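Local coordinates for D-2-hydroxyacid dehydrogensase protein (Ketogulonicigenium vulgare, PDB 4LSW) that probably catalyses the NAD(P)-dependent interconversion of D-2-hydroxyacids and 2-oxoacids, at residues A[15-20]-A[26-31]; A[149-154]-A[211-216]; A[159-164]-A[183-188]. All coordinates share one frame; numbering follows the deposited sequence.

How the contacts relate
From the N terminus, contact 1 comes first: within the six-stranded sheet domain it closes a tight loop, 15-20 against 26-31, tying helix 14-23 to the edge strand that follows it. The chain then runs on into the seven-stranded parallel sheet, where 149-154 opens contact 2. Before 211-216 closes that long loop, contact 3 opens and closes within it, joining helix 155-165 to the approach to edge strand 186-188. Contacts 2 and 3, with centres about 13 Å apart, touch: L153 packs on A161 and W185, and V150 on V160 and L164. Contact 1 lies about 38 Å from contact 2, centre to centre, across the centre of the chain.

Contact 1 (A[15-20]-A[26-31]); sequences WDQEPL and VHRLFE
Q17 meets R28, and L20 meets V26, in a small, partly buried contact between helix 14-23 and the strand that follows it, at the edge of the six-stranded sheet. No hydrogen bond crosses. The amide carbon CD of Q17 lies over one face of the R28 guanidinium, toward its rim, with the two planes 43° apart. The closest approach is Q17 CG to R28 NH2, 3.5 Å. Q17 gets there because its CG is anti to the backbone N (chi1 -165°) and the chain bends at chi2. A glutamine suits this place: its methylenes and flat amide can lie against a cation, while OE1 bonds to Q8 on strand 5-8.

Strand 5-8, helix 14-23 and strand 25-28 form a beta-alpha-beta unit, and the contact lies at its second turn, where the chain leaves the helix for the edge strand. Here V26 CG2 sits 3.7 Å from the carbonyl O of L20, a compact branched side chain filling the corner while V26 also touches I6 and Q8.

R28, extended from CG to NE, spans two acids. NH2 forms a salt bridge with D21, late in the helix, and NH1 bonds E31 OE2 at 3.0 Å, on the syn side but 31° out of the carboxylate plane, with the oxygen at the guanidinium edge.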
ATOM      1  N   TRP A  15       6.474  16.148  12.437  1.00 14.19           N
ATOM      2  CA  TRP A  15       7.302  15.346  13.333  1.00 15.74           C
ATOM      3  C   TRP A  15       8.545  14.758  12.641  1.00 13.37           C
ATOM      4  O   TRP A  15       9.482  14.295  13.304  1.00 15.76           O
ATOM      5  CB  TRP A  15       6.477  14.275  14.077  1.00 17.17           C
ATOM      6  CG  TRP A  15       5.673  13.340  13.224  1.00 16.55           C
ATOM      7  CD1 TRP A  15       6.130  12.558  12.203  1.00 17.58           C
ATOM      8  CD2 TRP A  15       4.278  13.041  13.365  1.00 17.18           C
ATOM      9  NE1 TRP A  15       5.100  11.815  11.681  1.00 17.57           N
ATOM     10  CE2 TRP A  15       3.952  12.090  12.379  1.00 16.85           C
ATOM     11  CE3 TRP A  15       3.270  13.493  14.224  1.00 18.95           C
ATOM     12  CZ2 TRP A  15       2.658  11.581  12.227  1.00 18.68           C
ATOM     13  CZ3 TRP A  15       1.984  12.990  14.069  1.00 21.35           C
ATOM     14  CH2 TRP A  15       1.691  12.044  13.080  1.00 21.72           C
ATOM     15  N   ASP A  16       8.549  14.798  11.308  1.00 13.92           N
ATOM     16  CA  ASP A  16       9.744  14.474  10.535  1.00 12.85           C
ATOM     17  C   ASP A  16      10.458  15.736  10.068  1.00 11.57           C
ATOM     18  O   ASP A  16      11.688  15.798  10.067  1.00 12.73           O
ATOM     19  CB  ASP A  16       9.375  13.627   9.313  1.00 13.59           C
ATOM     20  CG  ASP A  16       8.821  12.279   9.691  1.00 13.33           C
ATOM     21  OD1 ASP A  16       9.386  11.657  10.612  1.00 15.33           O
ATOM     22  OD2 ASP A  16       7.835  11.857   9.054  1.00 14.25           O
ATOM     23  N   GLN A  17       9.676  16.727   9.663  1.00 13.24           N
ATOM     24  CA  GLN A  17      10.250  17.956   9.124  1.00 14.26           C
ATOM     25  C   GLN A  17      11.142  18.662  10.143  1.00 16.03           C
ATOM     26  O   GLN A  17      12.262  19.080   9.826  1.00 14.24           O
ATOM     27  CB  GLN A  17       9.154  18.900   8.649  1.00 13.72           C
ATOM     28  CG  GLN A  17       9.662  20.018   7.766  1.00 13.44           C
ATOM     29  CD  GLN A  17      10.113  19.512   6.425  1.00 14.83           C
ATOM     30  OE1 GLN A  17       9.327  18.922   5.683  1.00 15.92           O
ATOM     31  NE2 GLN A  17      11.381  19.728   6.102  1.00 15.16           N
ATOM     32  N   GLU A  18      10.661  18.775  11.374  1.00 13.21           N
ATOM     33  CA  GLU A  18      11.447  19.444  12.405  1.00 14.74           C
ATOM     34  C   GLU A  18      12.825  18.804  12.628  1.00 12.49           C
ATOM     35  O   GLU A  18      13.833  19.506  12.574  1.00 14.61           O
ATOM     36  CB  GLU A  18      10.645  19.579  13.708  1.00 18.08           C
ATOM     37  CG  GLU A  18       9.437  20.495  13.572  1.00 21.17           C
ATOM     38  CD  GLU A  18       8.433  20.318  14.693  1.00 31.76           C
ATOM     39  OE1 GLU A  18       8.859  20.080  15.842  1.00 35.02           O
ATOM     40  OE2 GLU A  18       7.219  20.414  14.417  1.00 38.00           O
ATOM     41  N   PRO A  19      12.895  17.471  12.847  1.00 11.00           N
ATOM     42  CA  PRO A  19      14.249  16.930  13.051  1.00 11.41           C
ATOM     43  C   PRO A  19      15.105  16.898  11.786  1.00 13.81           C
ATOM     44  O   PRO A  19      16.336  16.926  11.873  1.00 14.83           O
ATOM     45  CB  PRO A  19      13.999  15.504  13.561  1.00 14.43           C
ATOM     46  CG  PRO A  19      12.602  15.190  13.180  1.00 13.54           C
ATOM     47  CD  PRO A  19      11.857  16.480  13.191  1.00 13.97           C
ATOM     48  N   LEU A  20      14.464  16.835  10.626  1.00 11.76           N
ATOM     49  CA  LEU A  20      15.203  16.945   9.370  1.00 12.67           C
ATOM     50  C   LEU A  20      15.872  18.312   9.253  1.00 12.01           C
ATOM     51  O   LEU A  20      17.062  18.404   8.933  1.00 12.30           O
ATOM     52  CB  LEU A  20      14.285  16.694   8.168  1.00 12.67           C
ATOM     53  CG  LEU A  20      14.014  15.233   7.793  1.00 14.24           C
ATOM     54  CD1 LEU A  20      12.852  15.136   6.821  1.00 12.63           C
ATOM     55  CD2 LEU A  20      15.261  14.617   7.192  1.00 12.59           C
ATOM     56  N   VAL A  26      18.121  21.759   4.481  1.00 10.57           N
ATOM     57  CA  VAL A  26      17.109  21.155   3.618  1.00  9.99           C
ATOM     58  C   VAL A  26      16.559  22.163   2.629  1.00 11.25           C
ATOM     59  O   VAL A  26      15.957  23.175   3.009  1.00 14.62           O
ATOM     60  CB  VAL A  26      15.950  20.581   4.439  1.00 11.59           C
ATOM     61  CG1 VAL A  26      14.899  19.942   3.520  1.00 12.08           C
ATOM     62  CG2 VAL A  26      16.465  19.576   5.456  1.00 13.46           C
ATOM     63  N   HIS A  27      16.755  21.862   1.350  1.00 10.41           N
ATOM     64  CA  HIS A  27      16.199  22.669   0.277  1.00 12.53           C
ATOM     65  C   HIS A  27      14.891  22.039  -0.190  1.00 11.59           C
ATOM     66  O   HIS A  27      14.871  20.893  -0.637  1.00 11.51           O
ATOM     67  CB  HIS A  27      17.210  22.772  -0.863  1.00 10.99           C
ATOM     68  CG  HIS A  27      18.533  23.322  -0.426  1.00 12.30           C
ATOM     69  ND1 HIS A  27      18.727  24.657  -0.154  1.00 15.47           N
ATOM     70  CD2 HIS A  27      19.714  22.707  -0.179  1.00 10.47           C
ATOM     71  CE1 HIS A  27      19.982  24.848   0.226  1.00 12.12           C
ATOM     72  NE2 HIS A  27      20.597  23.680   0.228  1.00 12.14           N
ATOM     73  N   ARG A  28      13.804  22.796  -0.069  1.00 11.69           N
ATOM     74  CA  ARG A  28      12.473  22.299  -0.406  1.00 12.22           C
ATOM     75  C   ARG A  28      12.132  22.635  -1.844  1.00 12.46           C
ATOM     76  O   ARG A  28      11.690  23.743  -2.132  1.00 12.47           O
ATOM     77  CB  ARG A  28      11.431  22.912   0.525  1.00 12.86           C
ATOM     78  CG  ARG A  28      11.722  22.676   1.991  1.00 12.60           C
ATOM     79  CD  ARG A  28      10.651  23.286   2.864  1.00 15.02           C
ATOM     80  NE  ARG A  28      10.956  23.114   4.280  1.00 16.20           N
ATOM     81  CZ  ARG A  28      10.082  23.328   5.259  1.00 20.62           C
ATOM     82  NH1 ARG A  28       8.844  23.716   4.977  1.00 21.55           N
ATOM     83  NH2 ARG A  28      10.447  23.147   6.521  1.00 15.99           N
ATOM     84  N   LEU A  29      12.328  21.679  -2.743  1.00 10.91           N
ATOM     85  CA  LEU A  29      12.085  21.921  -4.155  1.00 11.12           C
ATOM     86  C   LEU A  29      10.595  22.196  -4.395  1.00 15.61           C
ATOM     87  O   LEU A  29      10.224  22.940  -5.311  1.00 15.99           O
ATOM     88  CB  LEU A  29      12.580  20.736  -4.994  1.00 11.66           C
ATOM     89  CG  LEU A  29      12.651  20.978  -6.501  1.00 12.64           C
ATOM     90  CD1 LEU A  29      13.528  22.174  -6.792  1.00 15.16           C
ATOM     91  CD2 LEU A  29      13.172  19.735  -7.219  1.00 16.21           C
ATOM     92  N   PHE A  30       9.755  21.631  -3.535  1.00 11.87           N
ATOM     93  CA  PHE A  30       8.303  21.752  -3.667  1.00 17.58           C
ATOM     94  C   PHE A  30       7.768  23.102  -3.187  1.00 17.06           C
ATOM     95  O   PHE A  30       6.560  23.351  -3.237  1.00 19.86           O
ATOM     96  CB  PHE A  30       7.613  20.619  -2.908  1.00 15.38           C
ATOM     97  CG  PHE A  30       7.885  20.625  -1.425  1.00 14.63           C
ATOM     98  CD1 PHE A  30       9.005  19.986  -0.904  1.00 12.09           C
ATOM     99  CD2 PHE A  30       7.008  21.250  -0.549  1.00 20.58           C
ATOM    100  CE1 PHE A  30       9.248  19.985   0.463  1.00 15.18           C
ATOM    101  CE2 PHE A  30       7.248  21.257   0.814  1.00 20.26           C
ATOM    102  CZ  PHE A  30       8.366  20.622   1.322  1.00 16.38           C
ATOM    103  N   GLU A  31       8.661  23.965  -2.713  1.00 17.38           N
ATOM    104  CA  GLU A  31       8.277  25.308  -2.294  1.00 20.77           C
ATOM    105  C   GLU A  31       8.920  26.363  -3.181  1.00 22.31           C
ATOM    106  O   GLU A  31       8.763  27.560  -2.945  1.00 23.98           O
ATOM    107  CB  GLU A  31       8.684  25.567  -0.844  1.00 20.76           C
ATOM    108  CG  GLU A  31       7.711  25.046   0.186  1.00 23.54           C
ATOM    109  CD  GLU A  31       8.138  25.358   1.613  1.00 23.86           C
ATOM    110  OE1 GLU A  31       9.048  26.190   1.806  1.00 25.91           O
ATOM    111  OE2 GLU A  31       7.553  24.764   2.534  1.00 26.85           O
TER

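Contact 2 (A[149-154]-A[211-216]); sequences GVLGLG and TRHIVG
L151, at the end of strand 147-151, sets its two methyls against the backbone and ring of H213 and the side chain of V215; the side-chain contacts are apolar, and one methyl also presses on a carbonyl. The closest pair of side-chain carbons is L151 CD2 and V215 CG2, 3.6 Å apart, the two side chains running antiparallel past one another. The trans chi1 (179°) of L151 carries CG away from its own N, and chi2 (56°) then parts the methyls: CD2 toward V215, CD1 toward H213. CD1 stands 4.0 Å from H213 CD2 and a similar distance from H213 CB, reaching the imidazole obliquely. Valine suits the receiving side, since the branch at CB sends CG2 toward L151 CD2 from a short side chain.

The polar atoms are fewer. L151 CD2 also lies 3.4 Å from the buried carbonyl O of H213. R212 CG covers one face of the histidine ring, 3.8 Å above its plane and over its centre, and NE2 makes a weak hydrogen bond to E189 O. On the strand side, T204 OG1 lies within hydrogen-bonding distance of the carbonyl oxygens of both L151 and G152, and can share its one proton between them.

Cutting L151 back to an alanine is likely to leave V215 CG2 and H213 CD2 without their methyl partners, opening a gap between the strand end and the loop before helix 217-223.

G152 and G154 match, with G157, the GxGxxG pattern and probably belong to the dinucleotide-binding turn; at the backbone angles of G152 a CB would be jammed against the carbonyl O of L151. The chemistry implies that the loop is held to strand 147-151 by shape and exclusion of water, with no directional bond across, at the price of a buried H213 oxygen without a hydrogen-bond partner in the model.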
ATOM      1  N   GLY A 149      -9.173 -16.753   0.979  1.00  5.09           N
ATOM      2  CA  GLY A 149      -8.000 -16.906   0.142  1.00  5.67           C
ATOM      3  C   GLY A 149      -7.167 -15.648   0.213  1.00  3.86           C
ATOM      4  O   GLY A 149      -7.705 -14.543   0.268  1.00  4.92           O
ATOM      5  N   VAL A 150      -5.854 -15.821   0.209  1.00  4.95           N
ATOM      6  CA  VAL A 150      -4.931 -14.696   0.218  1.00  4.90           C
ATOM      7  C   VAL A 150      -4.080 -14.742  -1.048  1.00  4.94           C
ATOM      8  O   VAL A 150      -3.310 -15.692  -1.262  1.00  5.38           O
ATOM      9  CB  VAL A 150      -4.060 -14.705   1.483  1.00  5.54           C
ATOM     10  CG1 VAL A 150      -3.125 -13.504   1.523  1.00  6.77           C
ATOM     11  CG2 VAL A 150      -4.951 -14.725   2.732  1.00  5.29           C
ATOM     12  N   LEU A 151      -4.238 -13.720  -1.891  1.00  4.77           N
ATOM     13  CA  LEU A 151      -3.531 -13.630  -3.168  1.00  4.76           C
ATOM     14  C   LEU A 151      -2.272 -12.797  -2.969  1.00  5.69           C
ATOM     15  O   LEU A 151      -2.325 -11.567  -2.846  1.00  7.80           O
ATOM     16  CB  LEU A 151      -4.439 -13.019  -4.234  1.00  6.01           C
ATOM     17  CG  LEU A 151      -3.824 -12.853  -5.619  1.00  6.07           C
ATOM     18  CD1 LEU A 151      -3.297 -14.189  -6.127  1.00  9.07           C
ATOM     19  CD2 LEU A 151      -4.865 -12.309  -6.561  1.00 10.12           C
ATOM     20  N   GLY A 152      -1.141 -13.491  -2.892  1.00  6.04           N
ATOM     21  CA  GLY A 152       0.123 -12.874  -2.522  1.00  7.01           C
ATOM     22  C   GLY A 152       0.380 -13.091  -1.045  1.00  7.94           C
ATOM     23  O   GLY A 152      -0.254 -12.446  -0.208  1.00  8.87           O
ATOM     24  N   LEU A 153       1.286 -14.007  -0.721  1.00  8.48           N
ATOM     25  CA  LEU A 153       1.577 -14.308   0.681  1.00  6.20           C
ATOM     26  C   LEU A 153       2.994 -13.877   1.069  1.00  6.81           C
ATOM     27  O   LEU A 153       3.798 -14.674   1.561  1.00  8.51           O
ATOM     28  CB  LEU A 153       1.336 -15.787   0.990  1.00  6.08           C
ATOM     29  CG  LEU A 153       1.076 -16.024   2.480  1.00  5.51           C
ATOM     30  CD1 LEU A 153      -0.388 -15.777   2.824  1.00  6.16           C
ATOM     31  CD2 LEU A 153       1.517 -17.417   2.882  1.00  7.73           C
ATOM     32  N   GLY A 154       3.281 -12.602   0.816  1.00  7.74           N
ATOM     33  CA  GLY A 154       4.482 -11.960   1.315  1.00  7.66           C
ATOM     34  C   GLY A 154       4.224 -11.437   2.716  1.00  8.22           C
ATOM     35  O   GLY A 154       3.395 -11.985   3.436  1.00  9.00           O
ATOM     36  N   THR A 211       0.769 -13.282 -14.771  1.00 24.18           N
ATOM     37  CA  THR A 211      -0.512 -13.422 -15.463  1.00 18.94           C
ATOM     38  C   THR A 211      -1.565 -14.220 -14.684  1.00 15.26           C
ATOM     39  O   THR A 211      -2.717 -13.794 -14.581  1.00 14.51           O
ATOM     40  CB  THR A 211      -0.335 -14.001 -16.885  1.00 17.06           C
ATOM     41  OG1 THR A 211       0.603 -13.190 -17.605  1.00 24.17           O
ATOM     42  CG2 THR A 211      -1.654 -14.000 -17.627  1.00 21.35           C
ATOM     43  N   ARG A 212      -1.163 -15.347 -14.102  1.00 16.42           N
ATOM     44  CA  ARG A 212      -2.120 -16.212 -13.416  1.00 13.08           C
ATOM     45  C   ARG A 212      -2.549 -15.652 -12.062  1.00 12.97           C
ATOM     46  O   ARG A 212      -3.399 -16.235 -11.385  1.00 12.12           O
ATOM     47  CB  ARG A 212      -1.572 -17.631 -13.251  1.00 13.27           C
ATOM     48  CG  ARG A 212      -0.397 -17.746 -12.289  1.00 13.51           C
ATOM     49  CD  ARG A 212       0.030 -19.204 -12.145  1.00 14.69           C
ATOM     50  NE  ARG A 212       1.290 -19.343 -11.418  1.00 15.21           N
ATOM     51  CZ  ARG A 212       2.496 -19.227 -11.967  1.00 16.80           C
ATOM     52  NH1 ARG A 212       2.619 -18.960 -13.261  1.00 18.78           N
ATOM     53  NH2 ARG A 212       3.583 -19.375 -11.222  1.00 15.55           N
ATOM     54  N   HIS A 213      -1.962 -14.528 -11.671  1.00 13.12           N
ATOM     55  CA  HIS A 213      -2.295 -13.917 -10.382  1.00 10.78           C
ATOM     56  C   HIS A 213      -3.001 -12.567 -10.540  1.00 15.88           C
ATOM     57  O   HIS A 213      -3.375 -11.918  -9.561  1.00 15.07           O
ATOM     58  CB  HIS A 213      -1.034 -13.779  -9.520  1.00 12.77           C
ATOM     59  CG  HIS A 213      -0.416 -15.093  -9.151  1.00 13.78           C
ATOM     60  ND1 HIS A 213       0.930 -15.348  -9.278  1.00 14.60           N
ATOM     61  CD2 HIS A 213      -0.976 -16.226  -8.661  1.00 11.80           C
ATOM     62  CE1 HIS A 213       1.177 -16.589  -8.885  1.00 14.61           C
ATOM     63  NE2 HIS A 213       0.039 -17.139  -8.506  1.00 12.46           N
ATOM     64  N   ILE A 214      -3.180 -12.141 -11.781  1.00 12.63           N
ATOM     65  CA  ILE A 214      -3.919 -10.922 -12.059  1.00 12.53           C
ATOM     66  C   ILE A 214      -5.425 -11.120 -11.806  1.00 12.62           C
ATOM     67  O   ILE A 214      -5.989 -12.164 -12.167  1.00 13.93           O
ATOM     68  CB  ILE A 214      -3.686 -10.491 -13.526  1.00 17.44           C
ATOM     69  CG1 ILE A 214      -2.208 -10.162 -13.751  1.00 20.49           C
ATOM     70  CG2 ILE A 214      -4.591  -9.325 -13.903  1.00 22.80           C
ATOM     71  CD1 ILE A 214      -1.824 -10.020 -15.223  1.00 25.16           C
ATOM     72  N   VAL A 215      -6.069 -10.130 -11.185  1.00 11.68           N
ATOM     73  CA  VAL A 215      -7.488 -10.224 -10.863  1.00  9.81           C
ATOM     74  C   VAL A 215      -8.333  -9.620 -11.974  1.00 11.80           C
ATOM     75  O   VAL A 215      -8.606  -8.419 -11.983  1.00 12.46           O
ATOM     76  CB  VAL A 215      -7.831  -9.547  -9.518  1.00  8.64           C
ATOM     77  CG1 VAL A 215      -9.306  -9.748  -9.171  1.00  9.58           C
ATOM     78  CG2 VAL A 215      -6.947 -10.110  -8.420  1.00  9.78           C
ATOM     79  N   GLY A 216      -8.742 -10.471 -12.906  1.00  9.71           N
ATOM     80  CA  GLY A 216      -9.602 -10.049 -13.995  1.00  9.79           C
ATOM     81  C   GLY A 216     -10.975 -10.698 -13.919  1.00 10.46           C
ATOM     82  O   GLY A 216     -11.361 -11.247 -12.881  1.00  8.12           O
TER

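Contact 3 (A[159-164]-A[183-188]); sequences EVARRL and PDWTFV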
ATOM      1  N   GLU A 159       0.627 -11.661   7.300  1.00  6.83           N
ATOM      2  CA  GLU A 159      -0.005 -11.059   8.471  1.00  6.02           C
ATOM      3  C   GLU A 159      -1.522 -11.144   8.399  1.00  7.12           C
ATOM      4  O   GLU A 159      -2.181 -11.388   9.418  1.00  5.57           O
ATOM      5  CB  GLU A 159       0.440  -9.614   8.662  1.00  9.02           C
ATOM      6  CG  GLU A 159       1.874  -9.486   9.127  1.00 14.89           C
ATOM      7  CD  GLU A 159       2.174 -10.319  10.355  1.00 10.78           C
ATOM      8  OE1 GLU A 159       1.440 -10.202  11.361  1.00 13.12           O
ATOM      9  OE2 GLU A 159       3.150 -11.096  10.317  1.00 18.67           O
ATOM     10  N   VAL A 160      -2.091 -10.961   7.205  1.00  5.37           N
ATOM     11  CA  VAL A 160      -3.524 -11.164   7.046  1.00  4.92           C
ATOM     12  C   VAL A 160      -3.930 -12.586   7.443  1.00  7.09           C
ATOM     13  O   VAL A 160      -4.867 -12.782   8.225  1.00  5.77           O
ATOM     14  CB  VAL A 160      -3.980 -10.850   5.597  1.00  4.59           C
ATOM     15  CG1 VAL A 160      -5.407 -11.367   5.344  1.00  6.13           C
ATOM     16  CG2 VAL A 160      -3.879  -9.351   5.319  1.00  7.25           C
ATOM     17  N   ALA A 161      -3.215 -13.578   6.915  1.00  4.95           N
ATOM     18  CA  ALA A 161      -3.527 -14.963   7.214  1.00  4.18           C
ATOM     19  C   ALA A 161      -3.471 -15.273   8.713  1.00  6.35           C
ATOM     20  O   ALA A 161      -4.303 -16.024   9.217  1.00  6.37           O
ATOM     21  CB  ALA A 161      -2.598 -15.879   6.429  1.00  5.70           C
ATOM     22  N   ARG A 162      -2.497 -14.690   9.414  1.00  6.40           N
ATOM     23  CA  ARG A 162      -2.373 -14.909  10.860  1.00  8.00           C
ATOM     24  C   ARG A 162      -3.617 -14.411  11.579  1.00  8.93           C
ATOM     25  O   ARG A 162      -4.124 -15.072  12.495  1.00  7.99           O
ATOM     26  CB  ARG A 162      -1.121 -14.237  11.420  1.00  8.35           C
ATOM     27  CG  ARG A 162       0.167 -14.877  10.920  1.00 10.16           C
ATOM     28  CD  ARG A 162       1.388 -14.153  11.456  1.00 17.95           C
ATOM     29  NE  ARG A 162       1.533 -14.404  12.882  1.00 18.86           N
ATOM     30  CZ  ARG A 162       1.564 -13.462  13.819  1.00 22.29           C
ATOM     31  NH1 ARG A 162       1.480 -12.178  13.492  1.00 16.74           N
ATOM     32  NH2 ARG A 162       1.692 -13.812  15.094  1.00 25.13           N
ATOM     33  N   ARG A 163      -4.119 -13.259  11.145  1.00  5.99           N
ATOM     34  CA  ARG A 163      -5.335 -12.692  11.732  1.00  5.14           C
ATOM     35  C   ARG A 163      -6.554 -13.540  11.391  1.00  5.71           C
ATOM     36  O   ARG A 163      -7.432 -13.745  12.228  1.00  7.80           O
ATOM     37  CB  ARG A 163      -5.538 -11.240  11.280  1.00  5.82           C
ATOM     38  CG  ARG A 163      -4.577 -10.263  11.955  1.00  9.08           C
ATOM     39  CD  ARG A 163      -4.191  -9.166  10.984  1.00  7.22           C
ATOM     40  NE  ARG A 163      -3.328  -8.190  11.640  1.00  7.80           N
ATOM     41  CZ  ARG A 163      -2.034  -8.374  11.879  1.00  8.63           C
ATOM     42  NH1 ARG A 163      -1.442  -9.512  11.524  1.00  9.71           N
ATOM     43  NH2 ARG A 163      -1.332  -7.426  12.483  1.00  6.43           N
ATOM     44  N   LEU A 164      -6.627 -14.033  10.154  1.00  5.82           N
ATOM     45  CA  LEU A 164      -7.757 -14.875   9.750  1.00  5.63           C
ATOM     46  C   LEU A 164      -7.801 -16.189  10.527  1.00  8.08           C
ATOM     47  O   LEU A 164      -8.883 -16.727  10.783  1.00  7.52           O
ATOM     48  CB  LEU A 164      -7.719 -15.158   8.254  1.00  7.87           C
ATOM     49  CG  LEU A 164      -7.768 -13.954   7.326  1.00  7.23           C
ATOM     50  CD1 LEU A 164      -7.543 -14.395   5.878  1.00  7.71           C
ATOM     51  CD2 LEU A 164      -9.084 -13.167   7.487  1.00  9.17           C
ATOM     52  N   PRO A 183       2.866 -23.549   6.599  1.00 12.58           N
ATOM     53  CA  PRO A 183       2.673 -25.002   6.562  1.00 13.81           C
ATOM     54  C   PRO A 183       1.226 -25.468   6.727  1.00 14.46           C
ATOM     55  O   PRO A 183       0.914 -26.577   6.294  1.00 17.78           O
ATOM     56  CB  PRO A 183       3.510 -25.487   7.751  1.00 18.04           C
ATOM     57  CG  PRO A 183       3.532 -24.333   8.683  1.00 13.85           C
ATOM     58  CD  PRO A 183       3.590 -23.125   7.810  1.00 12.85           C
ATOM     59  N   ASP A 184       0.360 -24.646   7.314  1.00 15.14           N
ATOM     60  CA  ASP A 184      -1.005 -25.081   7.602  1.00 15.73           C
ATOM     61  C   ASP A 184      -2.055 -24.494   6.662  1.00 15.09           C
ATOM     62  O   ASP A 184      -3.255 -24.668   6.876  1.00 17.10           O
ATOM     63  CB  ASP A 184      -1.363 -24.752   9.049  1.00 19.96           C
ATOM     64  CG  ASP A 184      -0.458 -25.443  10.041  1.00 25.23           C
ATOM     65  OD1 ASP A 184      -0.191 -26.648   9.855  1.00 27.30           O
ATOM     66  OD2 ASP A 184       0.002 -24.771  10.983  1.00 27.72           O
ATOM     67  N   TRP A 185      -1.600 -23.800   5.624  1.00 10.25           N
ATOM     68  CA  TRP A 185      -2.502 -23.203   4.648  1.00  8.87           C
ATOM     69  C   TRP A 185      -2.266 -23.798   3.262  1.00  8.53           C
ATOM     70  O   TRP A 185      -1.135 -24.144   2.900  1.00 11.54           O
ATOM     71  CB  TRP A 185      -2.330 -21.684   4.622  1.00  6.33           C
ATOM     72  CG  TRP A 185      -2.462 -21.063   5.981  1.00  8.41           C
ATOM     73  CD1 TRP A 185      -3.334 -21.426   6.970  1.00  9.91           C
ATOM     74  CD2 TRP A 185      -1.666 -19.999   6.513  1.00  8.24           C
ATOM     75  NE1 TRP A 185      -3.143 -20.634   8.075  1.00 10.17           N
ATOM     76  CE2 TRP A 185      -2.122 -19.758   7.829  1.00  7.87           C
ATOM     77  CE3 TRP A 185      -0.624 -19.222   6.006  1.00  7.43           C
ATOM     78  CZ2 TRP A 185      -1.556 -18.770   8.644  1.00 10.09           C
ATOM     79  CZ3 TRP A 185      -0.053 -18.251   6.817  1.00  9.13           C
ATOM     80  CH2 TRP A 185      -0.525 -18.028   8.120  1.00  9.42           C
ATOM     81  N   THR A 186      -3.337 -23.926   2.492  1.00  8.49           N
ATOM     82  CA  THR A 186      -3.273 -24.604   1.204  1.00  8.59           C
ATOM     83  C   THR A 186      -2.754 -23.695   0.108  1.00  8.21           C
ATOM     84  O   THR A 186      -3.370 -22.681  -0.211  1.00  7.06           O
ATOM     85  CB  THR A 186      -4.668 -25.122   0.801  1.00 12.26           C
ATOM     86  OG1 THR A 186      -5.161 -25.973   1.844  1.00 14.17           O
ATOM     87  CG2 THR A 186      -4.619 -25.895  -0.528  1.00 12.42           C
ATOM     88  N   PHE A 187      -1.622 -24.081  -0.480  1.00  7.47           N
ATOM     89  CA  PHE A 187      -1.097 -23.409  -1.657  1.00  7.61           C
ATOM     90  C   PHE A 187      -1.882 -23.781  -2.901  1.00  7.94           C
ATOM     91  O   PHE A 187      -2.170 -24.963  -3.134  1.00 11.51           O
ATOM     92  CB  PHE A 187       0.372 -23.768  -1.861  1.00  7.26           C
ATOM     93  CG  PHE A 187       0.962 -23.198  -3.124  1.00  8.16           C
ATOM     94  CD1 PHE A 187       1.307 -21.857  -3.201  1.00  8.37           C
ATOM     95  CD2 PHE A 187       1.182 -24.007  -4.230  1.00  9.11           C
ATOM     96  CE1 PHE A 187       1.857 -21.321  -4.368  1.00  8.66           C
ATOM     97  CE2 PHE A 187       1.723 -23.489  -5.390  1.00  9.37           C
ATOM     98  CZ  PHE A 187       2.074 -22.149  -5.462  1.00  9.34           C
ATOM     99  N   VAL A 188      -2.216 -22.756  -3.681  1.00  5.98           N
ATOM    100  CA  VAL A 188      -2.939 -22.879  -4.942  1.00  6.91           C
ATOM    101  C   VAL A 188      -2.134 -22.158  -6.031  1.00  7.02           C
ATOM    102  O   VAL A 188      -1.657 -21.044  -5.817  1.00  7.79           O
ATOM    103  CB  VAL A 188      -4.353 -22.250  -4.799  1.00 10.07           C
ATOM    104  CG1 VAL A 188      -5.153 -22.440  -6.067  1.00 11.99           C
ATOM    105  CG2 VAL A 188      -5.094 -22.863  -3.592  1.00 10.95           C
TER
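W185 lays the six-membered ring of its indole against the helix at A161, and this one CH-pi contact buries most of the surface. The methyl carbon A161 CB stands over a face of the ring, 3.6 Å from its centroid and 19° off the normal. It is offset toward the rim, so that CH2, at 3.4 Å, is the nearest ring atom to A161 CB. The indole reaches this far because its CG is turned away from the carbonyl carbon and lies beside the backbone N (chi1 -53°). Alanine suits the helix position, since a single methyl lets a large flat ring come close to the backbone; W185 CZ2 lies 3.9 Å from the carbonyl O of A161. Tryptophan in turn offers a broad apolar surface, which also rests on I171 and Y173 of strand 170-174.

R162 contributes less, at the border of the contact. Its CB bond points away from the 183-188 segment, yet its CG comes within 4.3 Å of W185 CH2, and its backbone N meets the ring obliquely. The charged end is drawn back along the helix: R162 NH1 donates to the syn lone pair of E159 OE1 at 2.9 Å, with the oxygen in the guanidinium plane. R163 NH1 reaches the same OE1 from the anti side, so one carboxylate oxygen grips two arginines, and R163 NE also pairs with D106 on helix 101-116.

The helix is the one that follows the glycine-rich turn after strand 147-151, and W185 immediately precedes edge strand 186-188. A helix packed over a parallel sheet of strand order 3-2-1-4-5-6-7, here with an aromatic residue from the segment leading into its outermost strand, is as expected of the Rossmann-type domain of this NAD-binding family.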